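Side-chain contact in fructose transport system repressor FruR (PDB 3O74), which probably binds specific DNA sites as a repressor and activator of transcription, with fructose 1-phosphate as its preferred effector: residues 154-159 with 174-179. Numbering follows the deposited sequence.
Sequences RRYQGE and IDDLGG
Tyr156 reaches across from its strand and gives its hydroxyl proton to the carboxylate of Asp176 on the last turn of the helix. The acceptor OD2 lies at the edge of the phenol ring, close to its plane, while the carboxylate as a whole is turned 40° from that plane. From Tyr156 OH to Asp176 OD2 the model has 2.4 Å, very short for such a bond; at 2.0 Å resolution the exact length is doubtful, the pairing much less so. Asp176 CB and CG both lie 3.2 Å from Tyr156 OH, so the hydroxyl sits against the stem as well as OD2.

The two segments belong to the β-α unit of strand 152-158 and helix 163-177, at the outer edge of one of the two Rossmann-like lobes of the LacI-family sugar-binding fold. Strand 152-158 pairs in parallel with strand 122-128 and is the outermost strand on that side within the chain. Leu173, one turn back on the same helix, also touches both Tyr156 and Arg154.

Two residues before the tyrosine on the strand, Arg154 starts its side chain on the same side, its CB aimed toward the helix. The bend at chi2 (-73°) helps bring the guanidinium to Leu177 face first. There Leu177 CD2 sits 4.0 Å above one face of the guanidinium, displaced toward the rim, with Arg154 NH2 its nearest atom at 4.2 Å. Arg154 NE stays 6.2 Å from Asp176 OD2, too far for a salt bridge, though the positive charge might still modestly favour an ionised carboxylate.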
loop_
_atom_site.group_PDB
_atom_site.type_symbol
_atom_site.label_atom_id
_atom_site.label_comp_id
_atom_site.label_asym_id
_atom_site.label_seq_id
_atom_site.Cartn_x
_atom_site.Cartn_y
_atom_site.Cartn_z
ATOM N N ARG B 154 10.739 8.335 -27.867
ATOM C CA ARG B 154 11.587 8.832 -26.796
ATOM C C ARG B 154 11.560 7.856 -25.634
ATOM O O ARG B 154 10.520 7.273 -25.326
ATOM C CB ARG B 154 11.115 10.207 -26.328
ATOM C CG ARG B 154 11.200 11.298 -27.381
ATOM C CD ARG B 154 12.636 11.719 -27.647
ATOM N NE ARG B 154 12.690 12.899 -28.506
ATOM C CZ ARG B 154 12.553 12.869 -29.827
ATOM N NH1 ARG B 154 12.351 11.713 -30.448
ATOM N NH2 ARG B 154 12.613 13.994 -30.528
ATOM N N ARG B 155 12.710 7.673 -24.998
ATOM C CA ARG B 155 12.798 6.825 -23.819
ATOM C C ARG B 155 13.441 7.608 -22.689
ATOM O O ARG B 155 14.547 8.132 -22.834
ATOM C CB ARG B 155 13.611 5.564 -24.119
ATOM C CG ARG B 155 13.017 4.697 -25.212
ATOM C CD ARG B 155 14.039 3.708 -25.738
ATOM N NE ARG B 155 13.542 2.960 -26.888
ATOM C CZ ARG B 155 13.640 3.372 -28.149
ATOM N NH1 ARG B 155 14.214 4.535 -28.431
ATOM N NH2 ARG B 155 13.159 2.621 -29.130
ATOM N N TYR B 156 12.735 7.693 -21.567
ATOM C CA TYR B 156 13.235 8.398 -20.398
ATOM C C TYR B 156 13.196 7.471 -19.203
ATOM O O TYR B 156 12.126 7.029 -18.788
ATOM C CB TYR B 156 12.389 9.641 -20.115
ATOM C CG TYR B 156 12.634 10.763 -21.091
ATOM C CD1 TYR B 156 13.546 11.769 -20.804
ATOM C CD2 TYR B 156 11.970 10.807 -22.307
ATOM C CE1 TYR B 156 13.780 12.797 -21.699
ATOM C CE2 TYR B 156 12.198 11.829 -23.208
ATOM C CZ TYR B 156 13.103 12.819 -22.899
ATOM O OH TYR B 156 13.332 13.837 -23.796
ATOM N N GLN B 157 14.365 7.180 -18.647
ATOM C CA GLN B 157 14.454 6.257 -17.527
ATOM C C GLN B 157 15.173 6.914 -16.359
ATOM O O GLN B 157 16.379 7.148 -16.402
ATOM C CB GLN B 157 15.136 4.961 -17.958
ATOM C CG GLN B 157 14.311 4.164 -18.957
ATOM C CD GLN B 157 15.027 2.936 -19.467
ATOM O OE1 GLN B 157 15.799 3.006 -20.424
ATOM N NE2 GLN B 157 14.771 1.796 -18.836
ATOM N N GLY B 158 14.403 7.219 -15.320
ATOM C CA GLY B 158 14.897 7.966 -14.180
ATOM C C GLY B 158 15.629 7.153 -13.131
ATOM O O GLY B 158 16.007 6.000 -13.354
ATOM N N GLU B 159 15.813 7.772 -11.970
ATOM C CA GLU B 159 16.664 7.236 -10.915
ATOM C C GLU B 159 15.900 6.437 -9.858
ATOM O O GLU B 159 16.512 5.748 -9.041
ATOM C CB GLU B 159 17.437 8.376 -10.241
ATOM C CG GLU B 159 16.571 9.331 -9.427
ATOM C CD GLU B 159 15.638 10.176 -10.281
ATOM O OE1 GLU B 159 15.944 10.410 -11.470
ATOM O OE2 GLU B 159 14.595 10.615 -9.752
ATOM N N ILE B 174 7.967 16.573 -22.102
ATOM C CA ILE B 174 7.171 17.649 -22.683
ATOM C C ILE B 174 8.062 18.782 -23.170
ATOM O O ILE B 174 7.877 19.301 -24.272
ATOM C CB ILE B 174 6.151 18.193 -21.661
ATOM C CG1 ILE B 174 5.051 17.161 -21.420
ATOM C CG2 ILE B 174 5.551 19.518 -22.139
ATOM C CD1 ILE B 174 4.166 17.477 -20.228
ATOM N N ASP B 175 9.034 19.161 -22.347
ATOM C CA ASP B 175 9.971 20.218 -22.714
ATOM C C ASP B 175 10.783 19.837 -23.950
ATOM O O ASP B 175 11.184 20.708 -24.721
ATOM C CB ASP B 175 10.901 20.554 -21.541
ATOM C CG ASP B 175 10.169 21.211 -20.379
ATOM O OD1 ASP B 175 8.941 21.418 -20.480
ATOM O OD2 ASP B 175 10.824 21.523 -19.359
ATOM N N ASP B 176 11.013 18.540 -24.142
ATOM C CA ASP B 176 11.832 18.060 -25.258
ATOM C C ASP B 176 11.063 17.864 -26.569
ATOM O O ASP B 176 11.642 17.970 -27.650
ATOM C CB ASP B 176 12.573 16.774 -24.872
ATOM C CG ASP B 176 13.696 17.021 -23.878
ATOM O OD1 ASP B 176 13.958 18.198 -23.556
ATOM O OD2 ASP B 176 14.318 16.041 -23.417
ATOM N N LEU B 177 9.768 17.572 -26.468
ATOM C CA LEU B 177 8.918 17.422 -27.649
ATOM C C LEU B 177 8.246 18.736 -28.026
ATOM O O LEU B 177 7.811 18.919 -29.166
ATOM C CB LEU B 177 7.843 16.354 -27.426
ATOM C CG LEU B 177 8.266 14.889 -27.486
ATOM C CD1 LEU B 177 7.082 13.999 -27.145
ATOM C CD2 LEU B 177 8.818 14.556 -28.862
ATOM N N GLY B 178 8.171 19.656 -27.070
ATOM C CA GLY B 178 7.439 20.892 -27.269
ATOM C C GLY B 178 5.954 20.678 -27.051
ATOM O O GLY B 178 5.134 21.508 -27.441
ATOM N N GLY B 179 5.611 19.552 -26.432
ATOM C CA GLY B 179 4.226 19.219 -26.148
ATOM C C GLY B 179 4.083 17.781 -25.688
ATOM O O GLY B 179 5.080 17.081 -25.497
#